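Local coordinates for hypothetical protein PA5026 (Pseudomonas aeruginosa, PDB 1SH8), which is of unknown function but is probably a thioesterase of the hot-dog superfamily, at residues G25-V30 / R37-G42; K83-R88 / A142-R147. All coordinates share one frame; numbering follows the deposited sequence.

Contact 1 (25-30 with 37-42) and contact 2 (83-88 with 142-147) lie on opposite sides of the chain's centre, with their own centres 20 Å apart and their nearest atoms about 9 Å apart, so neither touches the other. The first belongs to a local hairpin. The second joins strands far apart in sequence, in the sheet that continues into the second subunit. Helix 54-62 lies between them: Leu26, Leu38 and Met40 of contact 1 pack on Leu60, and Met85 of contact 2 on Phe58 and Glu62. Both use a classic bulge. This is consistent with a hot-dog fold, whose sheet wraps a central helix.

Contact 1 (G25-V30 / R37-G42); sequences GLRAEV and RLRMPG
The carbonyl oxygen of Arg37 is gripped by two consecutive backbone amides, Glu29 N at 2.7 Å and Val30 N at 3.2 Å. This double acceptance defines a classic beta bulge: the antiparallel register, set by the reciprocal bonds between Arg27 and Arg39, slips by one residue between Ala28 and Val30. Glu29 thereby turns its side chain toward strand 35-40, where its carboxylate is shared by two arginines. Arg37 NE meets OE1 of Glu29 at 2.8 Å, 8° out of the guanidinium plane, although carboxylate and guanidinium stand almost perpendicular. From the other end, Arg39 NH1 reaches the anti lone pair of Glu29 OE2 at 2.7 Å. Both arginine chains are extended at first and bend at chi3 (73° in Arg37), which brings each guanidinium edge to the acid. Methyl CG2 of Val30 lies over one face of the Arg37 guanidinium, 3.3 Å from Arg37 NH2, while Arg27 CB covers a face of the Arg39 guanidinium. Arg98 also pairs with Glu29 OE1, and Arg27 turns its own charge to Glu15; the clustered positive charge would probably stabilise an ionised Glu29. On the side of Leu38 and Ala28, Leu38 CD2 sits 4.0 Å from Ala28 CB, and Leu26 CD1 packs 3.9 Å from Met40 CE. The whole is a bulged antiparallel beta hairpin, with a salt-bridge network on one face and an apolar face against helix 54-62.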
ATOM      1  N   GLY A  25      -4.407  12.709   5.547  1.00 10.25           N
ATOM      2  CA  GLY A  25      -5.508  13.170   6.376  1.00 11.41           C
ATOM      3  C   GLY A  25      -6.142  12.091   7.243  1.00 10.90           C
ATOM      4  O   GLY A  25      -7.221  12.295   7.808  1.00 11.02           O
ATOM      5  N   LEU A  26      -5.480  10.944   7.352  1.00  9.54           N
ATOM      6  CA  LEU A  26      -5.997   9.848   8.164  1.00 10.22           C
ATOM      7  C   LEU A  26      -6.257  10.312   9.591  1.00  9.75           C
ATOM      8  O   LEU A  26      -5.438  11.024  10.179  1.00  9.82           O
ATOM      9  CB  LEU A  26      -5.005   8.680   8.172  1.00 10.52           C
ATOM     10  CG  LEU A  26      -5.421   7.471   9.011  1.00 10.93           C
ATOM     11  CD1 LEU A  26      -4.960   6.185   8.340  1.00 12.08           C
ATOM     12  CD2 LEU A  26      -4.850   7.608  10.415  1.00  9.37           C
ATOM     13  N   ARG A  27      -7.402   9.913  10.140  1.00  8.63           N
ATOM     14  CA  ARG A  27      -7.773  10.288  11.500  1.00  9.22           C
ATOM     15  C   ARG A  27      -8.063   9.066  12.367  1.00  9.73           C
ATOM     16  O   ARG A  27      -8.626   8.073  11.898  1.00 10.81           O
ATOM     17  CB  ARG A  27      -9.001  11.197  11.475  1.00 10.87           C
ATOM     18  CG  ARG A  27      -8.782  12.486  10.700  1.00 16.00           C
ATOM     19  CD  ARG A  27      -7.921  13.456  11.486  1.00 22.08           C
ATOM     20  NE  ARG A  27      -8.645  13.942  12.653  1.00 30.83           N
ATOM     21  CZ  ARG A  27      -8.111  14.679  13.624  1.00 35.41           C
ATOM     22  NH1 ARG A  27      -6.828  15.025  13.580  1.00 36.76           N
ATOM     23  NH2 ARG A  27      -8.866  15.069  14.643  1.00 37.31           N
ATOM     24  N   ALA A  28      -7.660   9.137  13.632  1.00  9.04           N
ATOM     25  CA  ALA A  28      -7.904   8.048  14.567  1.00  9.52           C
ATOM     26  C   ALA A  28      -9.187   8.380  15.307  1.00 10.72           C
ATOM     27  O   ALA A  28      -9.308   9.460  15.878  1.00 13.15           O
ATOM     28  CB  ALA A  28      -6.749   7.933  15.557  1.00 10.53           C
ATOM     29  N   GLU A  29     -10.155   7.470  15.284  1.00 10.23           N
ATOM     30  CA  GLU A  29     -11.410   7.705  15.990  1.00  9.74           C
ATOM     31  C   GLU A  29     -11.308   7.154  17.406  1.00 10.61           C
ATOM     32  O   GLU A  29     -11.760   7.790  18.360  1.00 11.70           O
ATOM     33  CB  GLU A  29     -12.581   7.061  15.241  1.00  9.54           C
ATOM     34  CG  GLU A  29     -12.809   7.664  13.863  1.00 10.77           C
ATOM     35  CD  GLU A  29     -14.147   7.286  13.252  1.00 12.11           C
ATOM     36  OE1 GLU A  29     -14.734   6.256  13.657  1.00 11.08           O
ATOM     37  OE2 GLU A  29     -14.602   8.018  12.349  1.00 13.43           O
ATOM     38  N   VAL A  30     -10.711   5.974  17.541  1.00  9.84           N
ATOM     39  CA  VAL A  30     -10.513   5.349  18.846  1.00 10.78           C
ATOM     40  C   VAL A  30      -9.130   4.703  18.903  1.00 10.47           C
ATOM     41  O   VAL A  30      -8.710   4.030  17.960  1.00  9.69           O
ATOM     42  CB  VAL A  30     -11.570   4.254  19.141  1.00 11.17           C
ATOM     43  CG1 VAL A  30     -11.227   3.533  20.440  1.00 11.90           C
ATOM     44  CG2 VAL A  30     -12.957   4.880  19.246  1.00 13.14           C
ATOM     45  N   ARG A  37      -9.582   2.260  15.866  1.00  6.97           N
ATOM     46  CA  ARG A  37     -10.512   2.509  14.768  1.00  8.49           C
ATOM     47  C   ARG A  37     -10.012   3.758  14.059  1.00  8.38           C
ATOM     48  O   ARG A  37      -9.870   4.815  14.677  1.00  8.12           O
ATOM     49  CB  ARG A  37     -11.949   2.730  15.264  1.00  8.24           C
ATOM     50  CG  ARG A  37     -12.931   2.934  14.113  1.00  9.26           C
ATOM     51  CD  ARG A  37     -14.384   2.845  14.555  1.00  8.20           C
ATOM     52  NE  ARG A  37     -14.838   3.998  15.331  1.00  9.20           N
ATOM     53  CZ  ARG A  37     -15.095   3.983  16.636  1.00 10.72           C
ATOM     54  NH1 ARG A  37     -14.934   2.873  17.346  1.00  9.69           N
ATOM     55  NH2 ARG A  37     -15.557   5.078  17.226  1.00 11.02           N
ATOM     56  N   LEU A  38      -9.735   3.624  12.765  1.00  7.26           N
ATOM     57  CA  LEU A  38      -9.220   4.731  11.967  1.00  6.72           C
ATOM     58  C   LEU A  38     -10.164   5.080  10.826  1.00  6.49           C
ATOM     59  O   LEU A  38     -10.979   4.254  10.404  1.00  7.78           O
ATOM     60  CB  LEU A  38      -7.851   4.359  11.382  1.00  7.46           C
ATOM     61  CG  LEU A  38      -6.834   3.675  12.307  1.00  7.61           C
ATOM     62  CD1 LEU A  38      -5.603   3.299  11.485  1.00  8.45           C
ATOM     63  CD2 LEU A  38      -6.456   4.593  13.465  1.00  7.87           C
ATOM     64  N   ARG A  39     -10.036   6.304  10.323  1.00  7.35           N
ATOM     65  CA  ARG A  39     -10.863   6.783   9.221  1.00  7.78           C
ATOM     66  C   ARG A  39     -10.014   7.502   8.174  1.00  7.64           C
ATOM     67  O   ARG A  39      -9.192   8.351   8.509  1.00  7.82           O
ATOM     68  CB  ARG A  39     -11.934   7.753   9.741  1.00  9.11           C
ATOM     69  CG  ARG A  39     -12.870   8.281   8.646  1.00 10.74           C
ATOM     70  CD  ARG A  39     -13.878   9.306   9.176  1.00 11.52           C
ATOM     71  NE  ARG A  39     -13.247  10.585   9.490  1.00 15.35           N
ATOM     72  CZ  ARG A  39     -13.071  11.063  10.717  1.00 15.50           C
ATOM     73  NH1 ARG A  39     -13.479  10.373  11.775  1.00 18.04           N
ATOM     74  NH2 ARG A  39     -12.484  12.239  10.888  1.00 17.45           N
ATOM     75  N   MET A  40     -10.199   7.154   6.906  1.00  7.10           N
ATOM     76  CA  MET A  40      -9.464   7.827   5.841  1.00  7.40           C
ATOM     77  C   MET A  40     -10.485   8.674   5.086  1.00  8.86           C
ATOM     78  O   MET A  40     -11.458   8.150   4.544  1.00  8.09           O
ATOM     79  CB  MET A  40      -8.812   6.826   4.883  1.00  7.50           C
ATOM     80  CG  MET A  40      -7.969   7.483   3.775  1.00  8.36           C
ATOM     81  SD  MET A  40      -6.447   8.297   4.349  1.00  3.33           S
ATOM     82  CE  MET A  40      -5.392   6.866   4.524  1.00  8.01           C
ATOM     83  N   PRO A  41     -10.287  10.002   5.060  1.00 10.87           N
ATOM     84  CA  PRO A  41     -11.243  10.854   4.346  1.00 11.14           C
ATOM     85  C   PRO A  41     -11.225  10.600   2.841  1.00 11.10           C
ATOM     86  O   PRO A  41     -10.170  10.333   2.258  1.00 10.52           O
ATOM     87  CB  PRO A  41     -10.786  12.267   4.712  1.00 12.31           C
ATOM     88  CG  PRO A  41      -9.300  12.107   4.897  1.00 13.34           C
ATOM     89  CD  PRO A  41      -9.207  10.802   5.668  1.00 12.16           C
ATOM     90  N   GLY A  42     -12.398  10.674   2.217  1.00 10.34           N
ATOM     91  CA  GLY A  42     -12.478  10.462   0.787  1.00 10.70           C
ATOM     92  C   GLY A  42     -11.889  11.656   0.070  1.00 12.15           C
ATOM     93  O   GLY A  42     -11.219  11.517  -0.955  1.00 11.79           O
TER
HETATM   94  O   HOH W   1     -17.484   6.366  15.239  1.00 19.35           O

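Contact 2 (K83-R88 / A142-R147)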
ATOM      1  N   LYS A  83       5.595  -7.300   7.558  1.00  7.26           N
ATOM      2  CA  LYS A  83       6.363  -8.267   6.772  1.00  8.33           C
ATOM      3  C   LYS A  83       5.745  -8.540   5.406  1.00  8.63           C
ATOM      4  O   LYS A  83       6.443  -8.590   4.395  1.00  8.69           O
ATOM      5  CB  LYS A  83       6.493  -9.589   7.534  1.00 10.89           C
ATOM      6  CG  LYS A  83       7.181  -9.482   8.890  1.00 14.89           C
ATOM      7  CD  LYS A  83       8.527  -8.781   8.792  1.00 19.50           C
ATOM      8  CE  LYS A  83       9.487  -9.517   7.867  1.00 22.84           C
ATOM      9  NZ  LYS A  83      10.801  -8.812   7.764  1.00 26.80           N
ATOM     10  N   GLU A  84       4.436  -8.767   5.390  1.00  8.40           N
ATOM     11  CA  GLU A  84       3.720  -8.998   4.142  1.00  8.95           C
ATOM     12  C   GLU A  84       2.256  -8.682   4.329  1.00  7.97           C
ATOM     13  O   GLU A  84       1.738  -8.720   5.445  1.00  8.31           O
ATOM     14  CB  GLU A  84       3.920 -10.425   3.619  1.00 11.22           C
ATOM     15  CG  GLU A  84       4.007 -11.512   4.651  1.00 13.95           C
ATOM     16  CD  GLU A  84       4.470 -12.836   4.045  1.00 15.28           C
ATOM     17  OE1 GLU A  84       5.626 -12.917   3.564  1.00 17.46           O
ATOM     18  OE2 GLU A  84       3.677 -13.796   4.042  1.00 14.41           O
ATOM     19  N   MET A  85       1.592  -8.346   3.233  1.00  6.74           N
ATOM     20  CA  MET A  85       0.196  -7.968   3.308  1.00  7.07           C
ATOM     21  C   MET A  85      -0.503  -8.148   1.975  1.00  7.83           C
ATOM     22  O   MET A  85       0.064  -7.868   0.916  1.00  7.74           O
ATOM     23  CB  MET A  85       0.095  -6.505   3.757  1.00  7.08           C
ATOM     24  CG  MET A  85      -1.320  -5.957   3.917  1.00  9.54           C
ATOM     25  SD  MET A  85      -1.342  -4.290   4.677  1.00  6.22           S
ATOM     26  CE  MET A  85      -0.333  -4.492   5.996  1.00 17.43           C
ATOM     27  N   THR A  86      -1.735  -8.636   2.050  1.00  7.39           N
ATOM     28  CA  THR A  86      -2.576  -8.837   0.886  1.00  6.90           C
ATOM     29  C   THR A  86      -3.772  -7.915   1.064  1.00  7.64           C
ATOM     30  O   THR A  86      -4.353  -7.857   2.150  1.00  7.62           O
ATOM     31  CB  THR A  86      -3.074 -10.293   0.802  1.00  8.71           C
ATOM     32  OG1 THR A  86      -1.959 -11.161   0.561  1.00  8.60           O
ATOM     33  CG2 THR A  86      -4.101 -10.450  -0.323  1.00  8.50           C
ATOM     34  N   LEU A  87      -4.120  -7.182   0.008  1.00  7.04           N
ATOM     35  CA  LEU A  87      -5.263  -6.267   0.035  1.00  6.75           C
ATOM     36  C   LEU A  87      -6.188  -6.652  -1.115  1.00  6.48           C
ATOM     37  O   LEU A  87      -5.780  -6.624  -2.273  1.00  7.11           O
ATOM     38  CB  LEU A  87      -4.800  -4.815  -0.136  1.00  6.96           C
ATOM     39  CG  LEU A  87      -5.893  -3.736  -0.119  1.00  6.95           C
ATOM     40  CD1 LEU A  87      -6.648  -3.768   1.212  1.00  6.84           C
ATOM     41  CD2 LEU A  87      -5.266  -2.364  -0.339  1.00  7.56           C
ATOM     42  N   ARG A  88      -7.422  -7.032  -0.794  1.00  6.73           N
ATOM     43  CA  ARG A  88      -8.388  -7.442  -1.809  1.00  6.55           C
ATOM     44  C   ARG A  88      -9.437  -6.350  -1.994  1.00  6.92           C
ATOM     45  O   ARG A  88     -10.074  -5.918  -1.036  1.00  8.39           O
ATOM     46  CB  ARG A  88      -9.062  -8.756  -1.389  1.00  7.26           C
ATOM     47  CG  ARG A  88      -8.083  -9.867  -1.000  1.00  9.28           C
ATOM     48  CD  ARG A  88      -8.818 -11.131  -0.555  1.00 11.81           C
ATOM     49  NE  ARG A  88      -7.987 -11.983   0.300  1.00 14.39           N
ATOM     50  CZ  ARG A  88      -7.043 -12.814  -0.135  1.00 15.54           C
ATOM     51  NH1 ARG A  88      -6.789 -12.934  -1.432  1.00 14.94           N
ATOM     52  NH2 ARG A  88      -6.336 -13.522   0.738  1.00 17.25           N
ATOM     53  N   ALA A 142      -2.627  -9.206   6.955  1.00  6.16           N
ATOM     54  CA  ALA A 142      -1.240  -8.774   7.091  1.00  5.89           C
ATOM     55  C   ALA A 142      -0.482  -9.422   8.238  1.00  6.66           C
ATOM     56  O   ALA A 142      -1.067  -9.775   9.264  1.00  7.29           O
ATOM     57  CB  ALA A 142      -1.199  -7.270   7.255  1.00  7.01           C
ATOM     58  N   LEU A 143       0.828  -9.558   8.051  1.00  6.64           N
ATOM     59  CA  LEU A 143       1.710 -10.139   9.057  1.00  6.42           C
ATOM     60  C   LEU A 143       2.674  -9.061   9.523  1.00  7.01           C
ATOM     61  O   LEU A 143       3.375  -8.452   8.712  1.00  6.67           O
ATOM     62  CB  LEU A 143       2.511 -11.309   8.473  1.00  5.73           C
ATOM     63  CG  LEU A 143       3.490 -12.019   9.417  1.00  7.58           C
ATOM     64  CD1 LEU A 143       2.736 -12.689  10.564  1.00  6.69           C
ATOM     65  CD2 LEU A 143       4.285 -13.051   8.638  1.00  6.45           C
ATOM     66  N   TYR A 144       2.694  -8.833  10.831  1.00  7.34           N
ATOM     67  CA  TYR A 144       3.565  -7.840  11.447  1.00  7.70           C
ATOM     68  C   TYR A 144       4.510  -8.536  12.400  1.00  8.29           C
ATOM     69  O   TYR A 144       4.266  -9.658  12.842  1.00  7.88           O
ATOM     70  CB  TYR A 144       2.749  -6.832  12.262  1.00  7.07           C
ATOM     71  CG  TYR A 144       1.788  -6.017  11.449  1.00  7.56           C
ATOM     72  CD1 TYR A 144       2.184  -4.807  10.871  1.00  7.99           C
ATOM     73  CD2 TYR A 144       0.482  -6.465  11.226  1.00  7.70           C
ATOM     74  CE1 TYR A 144       1.297  -4.059  10.086  1.00  7.83           C
ATOM     75  CE2 TYR A 144      -0.409  -5.727  10.442  1.00  7.42           C
ATOM     76  CZ  TYR A 144       0.010  -4.529   9.877  1.00  8.52           C
ATOM     77  OH  TYR A 144      -0.858  -3.812   9.086  1.00  9.60           O
ATOM     78  N   GLN A 145       5.584  -7.841  12.734  1.00  9.04           N
ATOM     79  CA  GLN A 145       6.546  -8.365  13.672  1.00 10.47           C
ATOM     80  C   GLN A 145       6.778  -7.278  14.716  1.00 10.37           C
ATOM     81  O   GLN A 145       6.929  -6.105  14.366  1.00 10.94           O
ATOM     82  CB  GLN A 145       7.853  -8.676  12.947  1.00 13.55           C
ATOM     83  CG  GLN A 145       8.545  -9.931  13.414  1.00 19.50           C
ATOM     84  CD  GLN A 145       9.797 -10.210  12.616  1.00 18.97           C
ATOM     85  OE1 GLN A 145      10.772  -9.472  12.703  1.00 20.48           O
ATOM     86  NE2 GLN A 145       9.769 -11.270  11.819  1.00 21.81           N
ATOM     87  N   LEU A 146       6.751  -7.660  15.989  1.00 10.24           N
ATOM     88  CA  LEU A 146       7.032  -6.733  17.084  1.00 10.83           C
ATOM     89  C   LEU A 146       8.498  -7.055  17.381  1.00 11.39           C
ATOM     90  O   LEU A 146       8.831  -8.200  17.695  1.00 11.43           O
ATOM     91  CB  LEU A 146       6.165  -7.047  18.311  1.00 10.55           C
ATOM     92  CG  LEU A 146       6.359  -6.138  19.530  1.00 12.56           C
ATOM     93  CD1 LEU A 146       5.922  -4.713  19.190  1.00 11.38           C
ATOM     94  CD2 LEU A 146       5.552  -6.676  20.705  1.00 12.47           C
ATOM     95  N   ARG A 147       9.375  -6.063  17.267  1.00 10.26           N
ATOM     96  CA  ARG A 147      10.795  -6.309  17.487  1.00 12.29           C
ATOM     97  C   ARG A 147      11.399  -5.421  18.551  1.00 13.22           C
ATOM     98  O   ARG A 147      10.992  -4.277  18.721  1.00 12.10           O
ATOM     99  CB  ARG A 147      11.570  -6.093  16.183  1.00 12.69           C
ATOM    100  CG  ARG A 147      11.090  -6.946  15.015  1.00 15.20           C
ATOM    101  CD  ARG A 147      11.864  -6.615  13.751  1.00 18.02           C
ATOM    102  NE  ARG A 147      13.301  -6.842  13.902  1.00 21.86           N
ATOM    103  CZ  ARG A 147      13.885  -8.039  13.886  1.00 24.57           C
ATOM    104  NH1 ARG A 147      13.164  -9.140  13.724  1.00 24.35           N
ATOM    105  NH2 ARG A 147      15.200  -8.134  14.033  1.00 25.54           N
TER
HETATM  106  O   HOH W   2      12.256  -8.799  10.179  1.00 44.63           O
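Lys83 N donates to Leu143 O over 2.8 Å, and Leu143 N returns a nearly straight bond to Glu84 O at 2.9 Å (172° at the hydrogen). Because Lys83 and Glu84 both face Leu143, this exchange forms a classic beta bulge between antiparallel strands. The bulge turns Lys83 toward strand 136-148 rather than squarely onto one face. Its chain, bent at chi2 and chi3, passes obliquely over Gln145, with Lys83 CD 4.1 Å from Gln145 NE2. A water then bridges the ends, accepting from Lys83 NZ at 2.8 Å and donating to Gln145 OE1. That same amide oxygen takes Arg147 NH1 at 2.6 Å, a donor tilted 33° from the carbonyl plane. Glu84 and Leu143 run alongside one another, CG of the former 4.1 Å from CB of the latter. On the helix-facing side, Met85 CG packs 3.6 Å from Ala142 CB; the end of Met85 leads toward the Tyr144 ring, but its modelled methyl is too close to Ala142 to be relied on. The hydroxyl of Tyr144 is bonded to the carbonyl of Glu62, fixing the outer end of that ring. Beyond the pair, residues 84-88 join an antiparallel strand of the second subunit, where Arg88 makes a salt bridge with Glu84 of that chain. With two positive side chains gathered round the Gln145 oxygen, one through water, the amide is probably polarised, and a shared neutral acceptor may ease the proximity of Lys83 and Arg147.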